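Local coordinates for tailspike protein (Acinetobacter phage vB_ApiP_P1, PDB 6E1R) that probably binds and hydrolyses the capsular polysaccharide of its Acinetobacter host as the receptor-binding spike of the phage tail, at residues A157-E162 with G244-N249; T180-T185 with S193-C198; S203-I208 with G261-M266; I267-D270 with Q275-F278. All coordinates share one frame; numbering follows the deposited sequence.

Overall arrangement
All four contacts lie in the parallel beta-helix between the N-terminal sheet and the C-terminal beta-domain. From the N terminus, the chain opens contact 1 in the loop after strand 151-155. Contact 2, nested inside that loop, then joins strands 178-184 and 189-196 across the interior. Contact 3 opens at 203-208, before contact 1 closes at 244-249, so the loops of contacts 1 and 3 cross. Contact 3 closes at 261-266, and contact 4 begins at the next residue, joining strands 267-270 and 273-278. Contacts 1 and 3 bridge loops at the surface, while contacts 2 and 4 fill the core. Pro248 of contact 1 touches both tryptophans of contact 4.

Contact 1: residues A157-E162 with G244-N249; sequences AGFSSE and GTREPN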
loop_
_atom_site.group_PDB
_atom_site.type_symbol
_atom_site.label_atom_id
_atom_site.label_comp_id
_atom_site.label_asym_id
_atom_site.label_seq_id
_atom_site.Cartn_x
_atom_site.Cartn_y
_atom_site.Cartn_z
ATOM N N ALA A 157 6.618 3.393 -33.506
ATOM C CA ALA A 157 7.166 4.657 -33.038
ATOM C C ALA A 157 6.063 5.573 -32.520
ATOM O O ALA A 157 4.912 5.515 -32.965
ATOM C CB ALA A 157 7.936 5.353 -34.160
ATOM N N GLY A 158 6.427 6.425 -31.569
ATOM C CA GLY A 158 5.467 7.376 -31.029
ATOM C C GLY A 158 4.443 6.682 -30.153
ATOM O O GLY A 158 4.784 5.937 -29.226
ATOM N N PHE A 159 3.166 6.924 -30.450
ATOM C CA PHE A 159 2.053 6.320 -29.730
ATOM C C PHE A 159 1.253 5.371 -30.613
ATOM O O PHE A 159 0.127 5.002 -30.263
ATOM C CB PHE A 159 1.130 7.400 -29.160
ATOM C CG PHE A 159 1.805 8.347 -28.209
ATOM C CD1 PHE A 159 2.492 9.454 -28.681
ATOM C CD2 PHE A 159 1.734 8.143 -26.841
ATOM C CE1 PHE A 159 3.106 10.330 -27.808
ATOM C CE2 PHE A 159 2.345 9.018 -25.963
ATOM C CZ PHE A 159 3.033 10.111 -26.447
ATOM N N SER A 160 1.815 4.969 -31.755
ATOM C CA SER A 160 1.073 4.171 -32.725
ATOM C C SER A 160 0.708 2.789 -32.197
ATOM O O SER A 160 -0.184 2.142 -32.758
ATOM C CB SER A 160 1.877 4.045 -34.017
ATOM O OG SER A 160 2.220 5.323 -34.527
ATOM N N SER A 161 1.374 2.317 -31.145
ATOM C CA SER A 161 1.052 1.038 -30.528
ATOM C C SER A 161 0.298 1.197 -29.214
ATOM O O SER A 161 0.131 0.212 -28.487
ATOM C CB SER A 161 2.329 0.226 -30.295
ATOM O OG SER A 161 2.979 -0.075 -31.516
ATOM N N GLU A 162 -0.159 2.407 -28.897
ATOM C CA GLU A 162 -0.837 2.646 -27.630
ATOM C C GLU A 162 -2.107 1.809 -27.532
ATOM O O GLU A 162 -2.761 1.513 -28.536
ATOM C CB GLU A 162 -1.161 4.134 -27.472
ATOM C CG GLU A 162 -1.710 4.516 -26.105
ATOM C CD GLU A 162 -2.042 5.989 -25.993
ATOM O OE1 GLU A 162 -2.661 6.539 -26.927
ATOM O OE2 GLU A 162 -1.673 6.601 -24.968
ATOM N N GLY A 244 12.272 13.831 -21.536
ATOM C CA GLY A 244 11.347 14.912 -21.830
ATOM C C GLY A 244 10.131 14.559 -22.659
ATOM O O GLY A 244 9.040 15.081 -22.414
ATOM N N THR A 245 10.294 13.683 -23.643
ATOM C CA THR A 245 9.224 13.362 -24.577
ATOM C C THR A 245 8.720 11.937 -24.459
ATOM O O THR A 245 7.521 11.702 -24.617
ATOM C CB THR A 245 9.685 13.602 -26.017
ATOM O OG1 THR A 245 10.872 12.843 -26.274
ATOM C CG2 THR A 245 9.972 15.080 -26.240
ATOM N N ARG A 246 9.599 10.971 -24.194
ATOM C CA ARG A 246 9.185 9.569 -24.139
ATOM C C ARG A 246 9.917 8.923 -22.965
ATOM O O ARG A 246 11.012 8.380 -23.125
ATOM C CB ARG A 246 9.487 8.877 -25.460
ATOM C CG ARG A 246 8.525 9.310 -26.548
ATOM C CD ARG A 246 8.939 8.836 -27.927
ATOM N NE ARG A 246 8.465 9.747 -28.974
ATOM C CZ ARG A 246 7.190 9.999 -29.261
ATOM N NH1 ARG A 246 6.214 9.413 -28.581
ATOM N NH2 ARG A 246 6.889 10.852 -30.233
ATOM N N GLU A 247 9.292 8.971 -21.787
ATOM C CA GLU A 247 9.887 8.431 -20.576
ATOM C C GLU A 247 9.090 7.234 -20.067
ATOM O O GLU A 247 7.855 7.249 -20.105
ATOM C CB GLU A 247 9.950 9.505 -19.483
ATOM C CG GLU A 247 10.717 10.754 -19.898
ATOM C CD GLU A 247 10.628 11.868 -18.872
ATOM O OE1 GLU A 247 9.882 11.710 -17.883
ATOM O OE2 GLU A 247 11.302 12.904 -19.055
ATOM N N PRO A 248 9.760 6.187 -19.582
ATOM C CA PRO A 248 9.029 5.024 -19.059
ATOM C C PRO A 248 8.354 5.313 -17.726
ATOM O O PRO A 248 9.013 5.321 -16.683
ATOM C CB PRO A 248 10.120 3.952 -18.911
ATOM C CG PRO A 248 11.356 4.518 -19.568
ATOM C CD PRO A 248 11.218 6.000 -19.526
ATOM N N ASN A 249 7.038 5.522 -17.744
ATOM C CA ASN A 249 6.303 5.976 -16.572
ATOM C C ASN A 249 5.175 5.013 -16.221
ATOM O O ASN A 249 4.711 4.233 -17.055
ATOM C CB ASN A 249 5.709 7.371 -16.803
ATOM C CG ASN A 249 6.742 8.385 -17.244
ATOM O OD1 ASN A 249 7.921 8.276 -16.911
ATOM N ND2 ASN A 249 6.301 9.385 -17.998
#
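Gly158 and Phe159 together receive the guanidinium of Arg246, which reaches over from the loop 244-249. Ala157 begins a type II' beta turn that runs to Ser160. Its carbonyl accepts a weak hydrogen bond from Ser160 N. Gly158 follows with a positive phi of 72°, a value that favours glycine. Gly158 CA sits over one face of the guanidinium, near the rim, 3.3 Å from Arg246 NH1 and 3.6 Å from Arg246 CZ. Phe159 comes next. Phe159 CE1 lies 3.3 Å from Arg246 NH1, and Phe159 CD1 is close to the guanidinium plane, 3.7 Å from Arg246 NH1. The ring and guanidinium planes are turned 64° apart. The Arg246 chain is extended from CG to NE, which carries its charged end across the gap. Phe159 also begins a type I turn to Glu162, closed by Glu162 N bonding to Phe159 O at 2.9 Å. Glu162 OE2 is hydrogen-bonded to Ser191 OG. Tyr189 of strand 189-196 lies beside the contact: its ring meets that of Phe159, and it touches Arg246. The contact joins two loops on the same surface of the beta-helix. The arginine makes neither a hydrogen bond nor a salt bridge to 157-162. Its flat group meets a glycine CA and, obliquely, an aromatic ring, so the contact probably rests mainly on van der Waals packing.

Contact 2: residues T180-T185 with S193-C198; sequences TAFRST and STFDHC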
loop_
_atom_site.group_PDB
_atom_site.type_symbol
_atom_site.label_atom_id
_atom_site.label_comp_id
_atom_site.label_asym_id
_atom_site.label_seq_id
_atom_site.Cartn_x
_atom_site.Cartn_y
_atom_site.Cartn_z
ATOM N N THR A 180 13.309 -11.406 -28.017
ATOM C CA THR A 180 12.587 -10.800 -26.908
ATOM C C THR A 180 11.110 -10.778 -27.271
ATOM O O THR A 180 10.739 -10.938 -28.436
ATOM C CB THR A 180 13.091 -9.384 -26.599
ATOM O OG1 THR A 180 12.342 -8.837 -25.507
ATOM C CG2 THR A 180 12.937 -8.481 -27.810
ATOM N N ALA A 181 10.269 -10.579 -26.258
ATOM C CA ALA A 181 8.836 -10.505 -26.514
ATOM C C ALA A 181 8.434 -9.172 -27.129
ATOM O O ALA A 181 7.515 -9.129 -27.955
ATOM C CB ALA A 181 8.054 -10.745 -25.222
ATOM N N PHE A 182 9.103 -8.083 -26.750
ATOM C CA PHE A 182 8.766 -6.755 -27.241
ATOM C C PHE A 182 10.031 -5.929 -27.414
ATOM O O PHE A 182 10.970 -6.040 -26.620
ATOM C CB PHE A 182 7.809 -6.026 -26.287
ATOM C CG PHE A 182 6.480 -6.704 -26.126
ATOM C CD1 PHE A 182 6.284 -7.646 -25.129
ATOM C CD2 PHE A 182 5.427 -6.396 -26.968
ATOM C CE1 PHE A 182 5.062 -8.273 -24.978
ATOM C CE2 PHE A 182 4.202 -7.019 -26.821
ATOM C CZ PHE A 182 4.020 -7.958 -25.825
ATOM N N ARG A 183 10.045 -5.099 -28.455
ATOM C CA ARG A 183 11.100 -4.118 -28.656
ATOM C C ARG A 183 10.493 -2.902 -29.338
ATOM O O ARG A 183 9.513 -3.016 -30.079
ATOM C CB ARG A 183 12.257 -4.671 -29.494
ATOM C CG ARG A 183 13.581 -3.961 -29.250
ATOM C CD ARG A 183 14.713 -4.591 -30.044
ATOM N NE ARG A 183 15.037 -5.934 -29.573
ATOM C CZ ARG A 183 15.931 -6.200 -28.626
ATOM N NH1 ARG A 183 16.590 -5.211 -28.040
ATOM N NH2 ARG A 183 16.161 -7.455 -28.264
ATOM N N SER A 184 11.079 -1.736 -29.080
ATOM C CA SER A 184 10.549 -0.473 -29.570
ATOM C C SER A 184 11.408 0.063 -30.707
ATOM O O SER A 184 12.641 0.019 -30.643
ATOM C CB SER A 184 10.476 0.568 -28.448
ATOM O OG SER A 184 9.487 0.224 -27.496
ATOM N N THR A 185 10.749 0.563 -31.748
ATOM C CA THR A 185 11.421 1.263 -32.834
ATOM C C THR A 185 11.432 2.754 -32.521
ATOM O O THR A 185 10.371 3.353 -32.305
ATOM C CB THR A 185 10.733 0.997 -34.172
ATOM O OG1 THR A 185 9.331 1.271 -34.057
ATOM C CG2 THR A 185 10.934 -0.448 -34.599
ATOM N N SER A 193 -1.161 -0.701 -21.656
ATOM C CA SER A 193 -1.259 -2.135 -21.873
ATOM C C SER A 193 -1.480 -2.853 -20.547
ATOM O O SER A 193 -1.291 -2.291 -19.464
ATOM C CB SER A 193 -0.000 -2.677 -22.560
ATOM O OG SER A 193 -0.144 -4.052 -22.872
ATOM N N THR A 194 -1.886 -4.115 -20.649
ATOM C CA THR A 194 -2.079 -4.973 -19.489
ATOM C C THR A 194 -1.492 -6.341 -19.794
ATOM O O THR A 194 -1.767 -6.913 -20.853
ATOM C CB THR A 194 -3.564 -5.108 -19.125
ATOM O OG1 THR A 194 -4.108 -3.817 -18.824
ATOM C CG2 THR A 194 -3.738 -6.022 -17.919
ATOM N N PHE A 195 -0.674 -6.851 -18.880
ATOM C CA PHE A 195 -0.082 -8.180 -18.995
ATOM C C PHE A 195 -0.677 -9.043 -17.886
ATOM O O PHE A 195 -0.280 -8.936 -16.723
ATOM C CB PHE A 195 1.438 -8.108 -18.914
ATOM C CG PHE A 195 2.066 -7.342 -20.043
ATOM C CD1 PHE A 195 2.221 -5.966 -19.963
ATOM C CD2 PHE A 195 2.482 -7.992 -21.192
ATOM C CE1 PHE A 195 2.794 -5.256 -21.002
ATOM C CE2 PHE A 195 3.054 -7.288 -22.237
ATOM C CZ PHE A 195 3.210 -5.918 -22.142
ATOM N N ASP A 196 -1.635 -9.892 -18.251
ATOM C CA ASP A 196 -2.371 -10.718 -17.300
ATOM C C ASP A 196 -1.817 -12.138 -17.343
ATOM O O ASP A 196 -2.024 -12.861 -18.323
ATOM C CB ASP A 196 -3.865 -10.701 -17.618
ATOM C CG ASP A 196 -4.690 -11.478 -16.609
ATOM O OD1 ASP A 196 -4.140 -11.889 -15.566
ATOM O OD2 ASP A 196 -5.896 -11.678 -16.861
ATOM N N HIS A 197 -1.111 -12.528 -16.279
ATOM C CA HIS A 197 -0.589 -13.888 -16.121
ATOM C C HIS A 197 0.280 -14.305 -17.305
ATOM O O HIS A 197 0.283 -15.467 -17.717
ATOM C CB HIS A 197 -1.720 -14.897 -15.903
ATOM C CG HIS A 197 -2.410 -14.761 -14.582
ATOM N ND1 HIS A 197 -3.233 -13.699 -14.275
ATOM C CD2 HIS A 197 -2.401 -15.559 -13.487
ATOM C CE1 HIS A 197 -3.699 -13.847 -13.048
ATOM N NE2 HIS A 197 -3.210 -14.968 -12.548
ATOM N N CYS A 198 1.034 -13.357 -17.853
ATOM C CA CYS A 198 1.949 -13.670 -18.939
ATOM C C CYS A 198 3.267 -14.188 -18.383
ATOM O O CYS A 198 3.785 -13.676 -17.388
ATOM C CB CYS A 198 2.189 -12.443 -19.820
ATOM S SG CYS A 198 0.734 -11.905 -20.756
#
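Phe182 and Phe195 share one side-chain setting: CG lies anti to the carbonyl carbon and beside the backbone N, with chi1 of -63° and -64°. Both side chains leave the backbone toward each other, and this torsion sets the rings so that they meet in the interior of a parallel beta-helix. Strand 178-184 and strand 189-196 belong to different sheets of this fold, and aromatic side chains make up much of the interior between them. The pair is an offset edge-to-face arrangement. The edge of Phe195 is turned toward the face of Phe182, with the planes at 84° and the centroids 5.6 Å apart. Because of the offset, the Phe195 edge meets the CE1 and CZ side of the Phe182 ring. Phe166 of strand 164-167 meets both rings, edge-to-face with Phe182 and nearly parallel to Phe195, while Phe217 stacks on Phe195 and extends an aromatic ladder through successive turns of the helix. The far side of segment 193-198 faces the trimer interface: Thr194 OG1 is hydrogen-bonded to His197 NE2 of a second subunit, and His197 NE2 of this chain to Thr194 OG1 of the third. Within the aromatic pair, Phe195 CE2 makes the closest approach, 3.5 Å from Phe182 CE1 and 3.8 Å from Phe182 CZ.

Contact 3: residues S203-I208 with G261-M266; sequences SLRYGI and GTDDCM
Arg205 grips Asp263 end-on, and this salt bridge is the tight part of the contact. Both NH1 and NH2 donate to one oxygen, with Arg205 NH1 and Arg205 NH2 each 3.1 Å from Asp263 OD2. That oxygen lies in the guanidinium plane, yet the donors reach it from above the carboxylate plane, both from the same face. The two planes are 71° apart. Arg205 gets there through a bend at chi2 (59°), which brings its end toward the loop 261-266. The looser side belongs to Tyr206. Tyr206 CE1 is 4.2 Å from Asp263 OD2, and the tyrosine hydroxyl lies over the rim of one guanidinium face. A water sits between Tyr206 OH and Asp263 OD2. Its link to the tyrosine is weak, at 3.4 Å from Tyr206 OH, and its spacing from the aspartate is too short to trust. Lys235 adds a long, weak ion pair to the same oxygen. The contact ties two loops at the surface of the beta-helix, both of which touch Lys235 of strand 235-239. The attraction converges on a single carboxylate oxygen from well above its plane, so the link probably rests more on charge than on ideal hydrogen-bond direction.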
loop_
_atom_site.group_PDB
_atom_site.type_symbol
_atom_site.label_atom_id
_atom_site.label_comp_id
_atom_site.label_asym_id
_atom_site.label_seq_id
_atom_site.Cartn_x
_atom_site.Cartn_y
_atom_site.Cartn_z
ATOM N N SER A 203 14.744 -18.422 -21.631
ATOM C CA SER A 203 15.464 -18.551 -22.890
ATOM C C SER A 203 15.569 -17.223 -23.626
ATOM O O SER A 203 16.477 -17.052 -24.447
ATOM C CB SER A 203 14.782 -19.590 -23.781
ATOM O OG SER A 203 13.407 -19.289 -23.956
ATOM N N LEU A 204 14.665 -16.288 -23.351
ATOM C CA LEU A 204 14.721 -14.974 -23.969
ATOM C C LEU A 204 15.947 -14.208 -23.490
ATOM O O LEU A 204 16.408 -14.369 -22.356
ATOM C CB LEU A 204 13.459 -14.178 -23.636
ATOM C CG LEU A 204 12.132 -14.657 -24.223
ATOM C CD1 LEU A 204 10.971 -13.940 -23.548
ATOM C CD2 LEU A 204 12.100 -14.441 -25.728
ATOM N N ARG A 205 16.484 -13.366 -24.376
ATOM C CA ARG A 205 17.547 -12.454 -23.968
ATOM C C ARG A 205 16.995 -11.327 -23.105
ATOM O O ARG A 205 17.594 -10.964 -22.085
ATOM C CB ARG A 205 18.262 -11.898 -25.199
ATOM C CG ARG A 205 19.400 -10.945 -24.878
ATOM C CD ARG A 205 20.459 -11.606 -24.016
ATOM N NE ARG A 205 21.533 -10.679 -23.676
ATOM C CZ ARG A 205 21.528 -9.895 -22.603
ATOM N NH1 ARG A 205 20.501 -9.924 -21.765
ATOM N NH2 ARG A 205 22.548 -9.080 -22.369
ATOM N N TYR A 206 15.852 -10.768 -23.495
ATOM C CA TYR A 206 15.134 -9.784 -22.700
ATOM C C TYR A 206 13.673 -10.195 -22.624
ATOM O O TYR A 206 13.084 -10.580 -23.638
ATOM C CB TYR A 206 15.246 -8.379 -23.303
ATOM C CG TYR A 206 16.662 -7.921 -23.555
ATOM C CD1 TYR A 206 17.432 -7.383 -22.534
ATOM C CD2 TYR A 206 17.225 -8.021 -24.820
ATOM C CE1 TYR A 206 18.726 -6.962 -22.765
ATOM C CE2 TYR A 206 18.517 -7.601 -25.061
ATOM C CZ TYR A 206 19.263 -7.074 -24.031
ATOM O OH TYR A 206 20.551 -6.656 -24.271
ATOM N N GLY A 207 13.097 -10.128 -21.428
ATOM C CA GLY A 207 11.677 -10.381 -21.289
ATOM C C GLY A 207 10.875 -9.341 -22.041
ATOM O O GLY A 207 10.055 -9.675 -22.902
ATOM N N ILE A 208 11.106 -8.070 -21.716
ATOM C CA ILE A 208 10.503 -6.942 -22.419
ATOM C C ILE A 208 11.596 -5.911 -22.663
ATOM O O ILE A 208 12.198 -5.407 -21.708
ATOM C CB ILE A 208 9.342 -6.312 -21.633
ATOM C CG1 ILE A 208 8.196 -7.311 -21.466
ATOM C CG2 ILE A 208 8.853 -5.051 -22.330
ATOM C CD1 ILE A 208 7.021 -6.762 -20.689
ATOM N N GLY A 261 17.834 -14.226 -12.828
ATOM C CA GLY A 261 18.442 -13.262 -13.725
ATOM C C GLY A 261 19.945 -13.451 -13.805
ATOM O O GLY A 261 20.588 -13.880 -12.850
ATOM N N THR A 262 20.516 -13.123 -14.967
ATOM C CA THR A 262 21.946 -13.322 -15.174
ATOM C C THR A 262 22.646 -12.142 -15.833
ATOM O O THR A 262 23.859 -12.219 -16.056
ATOM C CB THR A 262 22.201 -14.586 -16.016
ATOM O OG1 THR A 262 21.265 -14.643 -17.099
ATOM C CG2 THR A 262 22.060 -15.839 -15.162
ATOM N N ASP A 263 21.939 -11.060 -16.137
ATOM C CA ASP A 263 22.538 -9.891 -16.760
ATOM C C ASP A 263 23.030 -8.935 -15.674
ATOM O O ASP A 263 23.141 -9.296 -14.499
ATOM C CB ASP A 263 21.530 -9.238 -17.704
ATOM C CG ASP A 263 22.196 -8.434 -18.803
ATOM O OD1 ASP A 263 23.442 -8.337 -18.799
ATOM O OD2 ASP A 263 21.473 -7.907 -19.675
ATOM N N ASP A 264 23.343 -7.695 -16.061
ATOM C CA ASP A 264 23.796 -6.715 -15.079
ATOM C C ASP A 264 22.682 -6.341 -14.113
ATOM O O ASP A 264 22.954 -5.999 -12.957
ATOM C CB ASP A 264 24.332 -5.468 -15.782
ATOM C CG ASP A 264 23.291 -4.799 -16.656
ATOM O OD1 ASP A 264 22.552 -5.520 -17.358
ATOM O OD2 ASP A 264 23.216 -3.553 -16.641
ATOM N N CYS A 265 21.430 -6.403 -14.562
ATOM C CA CYS A 265 20.290 -6.164 -13.692
ATOM C C CYS A 265 19.083 -6.910 -14.240
ATOM O O CYS A 265 19.099 -7.428 -15.359
ATOM C CB CYS A 265 19.995 -4.667 -13.547
ATOM S SG CYS A 265 19.749 -3.798 -15.106
HETATM N N MSE A 266 18.035 -6.969 -13.428
HETATM C CA MSE A 266 16.809 -7.658 -13.808
HETATM C C MSE A 266 15.833 -6.685 -14.460
HETATM O O MSE A 266 15.247 -6.979 -15.500
HETATM C CB MSE A 266 16.169 -8.322 -12.587
HETATM C CG MSE A 266 15.071 -9.320 -12.915
HETATM SE SE MSE A 266 15.694 -10.784 -14.048
HETATM C CE MSE A 266 14.389 -12.135 -13.526
HETATM O O HOH W 1 21.304 -5.915 -21.044
#

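Contact 4: residues I267-D270 with Q275-F278; sequences IEWD and QWHF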
loop_
_atom_site.group_PDB
_atom_site.type_symbol
_atom_site.label_atom_id
_atom_site.label_comp_id
_atom_site.label_asym_id
_atom_site.label_seq_id
_atom_site.Cartn_x
_atom_site.Cartn_y
_atom_site.Cartn_z
ATOM N N ILE A 267 15.671 -5.521 -13.838
ATOM C CA ILE A 267 14.784 -4.471 -14.324
ATOM C C ILE A 267 15.607 -3.207 -14.521
ATOM O O ILE A 267 16.431 -2.855 -13.671
ATOM C CB ILE A 267 13.612 -4.224 -13.353
ATOM C CG1 ILE A 267 12.868 -5.532 -13.077
ATOM C CG2 ILE A 267 12.660 -3.180 -13.917
ATOM C CD1 ILE A 267 11.780 -5.409 -12.035
ATOM N N GLU A 268 15.383 -2.525 -15.644
ATOM C CA GLU A 268 16.158 -1.341 -15.986
ATOM C C GLU A 268 15.292 -0.365 -16.767
ATOM O O GLU A 268 14.562 -0.764 -17.678
ATOM C CB GLU A 268 17.399 -1.707 -16.809
ATOM C CG GLU A 268 18.227 -0.511 -17.250
ATOM C CD GLU A 268 19.456 -0.911 -18.045
ATOM O OE1 GLU A 268 19.491 -2.050 -18.555
ATOM O OE2 GLU A 268 20.386 -0.085 -18.160
ATOM N N TRP A 269 15.379 0.912 -16.402
ATOM C CA TRP A 269 14.756 1.976 -17.175
ATOM C C TRP A 269 15.524 3.268 -16.935
ATOM O O TRP A 269 16.161 3.441 -15.892
ATOM C CB TRP A 269 13.270 2.153 -16.830
ATOM C CG TRP A 269 12.995 2.854 -15.533
ATOM C CD1 TRP A 269 12.826 4.196 -15.348
ATOM C CD2 TRP A 269 12.815 2.248 -14.247
ATOM N NE1 TRP A 269 12.572 4.464 -14.026
ATOM C CE2 TRP A 269 12.559 3.286 -13.328
ATOM C CE3 TRP A 269 12.856 0.930 -13.782
ATOM C CZ2 TRP A 269 12.343 3.047 -11.972
ATOM C CZ3 TRP A 269 12.641 0.695 -12.433
ATOM C CH2 TRP A 269 12.389 1.749 -11.544
ATOM N N ASP A 270 15.467 4.164 -17.912
ATOM C CA ASP A 270 16.248 5.395 -17.874
ATOM C C ASP A 270 15.324 6.589 -18.107
ATOM O O ASP A 270 14.103 6.519 -17.913
ATOM C CB ASP A 270 17.387 5.332 -18.902
ATOM C CG ASP A 270 16.886 5.133 -20.326
ATOM O OD1 ASP A 270 15.656 5.069 -20.532
ATOM O OD2 ASP A 270 17.728 5.039 -21.244
ATOM N N GLN A 275 7.332 6.473 -11.296
ATOM C CA GLN A 275 6.264 5.629 -10.759
ATOM C C GLN A 275 6.377 4.187 -11.267
ATOM O O GLN A 275 5.601 3.714 -12.100
ATOM C CB GLN A 275 4.891 6.232 -11.079
ATOM C CG GLN A 275 4.650 7.583 -10.421
ATOM C CD GLN A 275 4.453 7.478 -8.923
ATOM O OE1 GLN A 275 3.747 6.592 -8.439
ATOM N NE2 GLN A 275 5.080 8.382 -8.177
ATOM N N TRP A 276 7.379 3.499 -10.727
ATOM C CA TRP A 276 7.529 2.052 -10.856
ATOM C C TRP A 276 7.364 1.463 -9.460
ATOM O O TRP A 276 8.235 1.641 -8.602
ATOM C CB TRP A 276 8.890 1.681 -11.442
ATOM C CG TRP A 276 9.085 1.997 -12.899
ATOM C CD1 TRP A 276 9.021 3.226 -13.489
ATOM C CD2 TRP A 276 9.419 1.070 -13.941
ATOM N NE1 TRP A 276 9.277 3.119 -14.836
ATOM C CE2 TRP A 276 9.525 1.806 -15.138
ATOM C CE3 TRP A 276 9.629 -0.313 -13.979
ATOM C CZ2 TRP A 276 9.835 1.206 -16.358
ATOM C CZ3 TRP A 276 9.934 -0.907 -15.192
ATOM C CH2 TRP A 276 10.032 -0.147 -16.364
ATOM N N HIS A 277 6.253 0.768 -9.226
ATOM C CA HIS A 277 5.945 0.232 -7.909
ATOM C C HIS A 277 5.677 -1.264 -8.002
ATOM O O HIS A 277 5.276 -1.777 -9.049
ATOM C CB HIS A 277 4.746 0.952 -7.281
ATOM C CG HIS A 277 4.942 2.428 -7.135
ATOM N ND1 HIS A 277 5.975 2.971 -6.399
ATOM C CD2 HIS A 277 4.245 3.476 -7.634
ATOM C CE1 HIS A 277 5.904 4.288 -6.450
ATOM N NE2 HIS A 277 4.862 4.621 -7.191
ATOM N N PHE A 278 5.903 -1.958 -6.886
ATOM C CA PHE A 278 5.851 -3.417 -6.828
ATOM C C PHE A 278 5.026 -3.840 -5.621
ATOM O O PHE A 278 5.471 -3.693 -4.478
ATOM C CB PHE A 278 7.260 -4.009 -6.759
ATOM C CG PHE A 278 8.140 -3.613 -7.911
ATOM C CD1 PHE A 278 8.852 -2.425 -7.884
ATOM C CD2 PHE A 278 8.259 -4.433 -9.020
ATOM C CE1 PHE A 278 9.659 -2.061 -8.945
ATOM C CE2 PHE A 278 9.066 -4.076 -10.083
ATOM C CZ PHE A 278 9.766 -2.888 -10.045
#
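Trp269 and Trp276 lie flat on each other, the two indoles slid in opposite directions. The six-membered ring of Trp269 sits over the five-membered ring of Trp276, with centroids 3.5 Å apart and planes only 3° from parallel. The slide lets each ring reach the root of the other side chain: Trp269 CH2 is 3.5 Å from Trp276 CB, and Trp276 CZ2 is 3.6 Å from Trp269 CB. With CG of Trp269 between the backbone N and the carbonyl carbon (chi1 76°) and CG of Trp276 beside its N (-71°), the indoles lie flat over one another. Ile267 is the bump next to this pair, and its branches wedge into the hollow between Trp276 and Phe278. Ile267 CG2 comes obliquely to the six-membered ring, 3.8 Å from Trp276 CZ3. The other branch puts Ile267 CD1 3.6 Å from Phe278 CE2. This is the interior of a parallel beta-helix. The strands lie in different sheets; the axes of 267-270 and 276-278 come no closer than 11.1 Å and run roughly antiparallel, so the side chains span the gap. Phe278 continues the filling along the helix, stacked on Phe253 and nearly parallel to Phe303. The indole nitrogens have carbonyl partners: Trp269 NE1 bonds to Gly273 O, and Trp276 NE1 to Pro248 O. Gln275 turns the other way, its OE1 accepting from His277 NE2 and from Gly306 N of a second subunit.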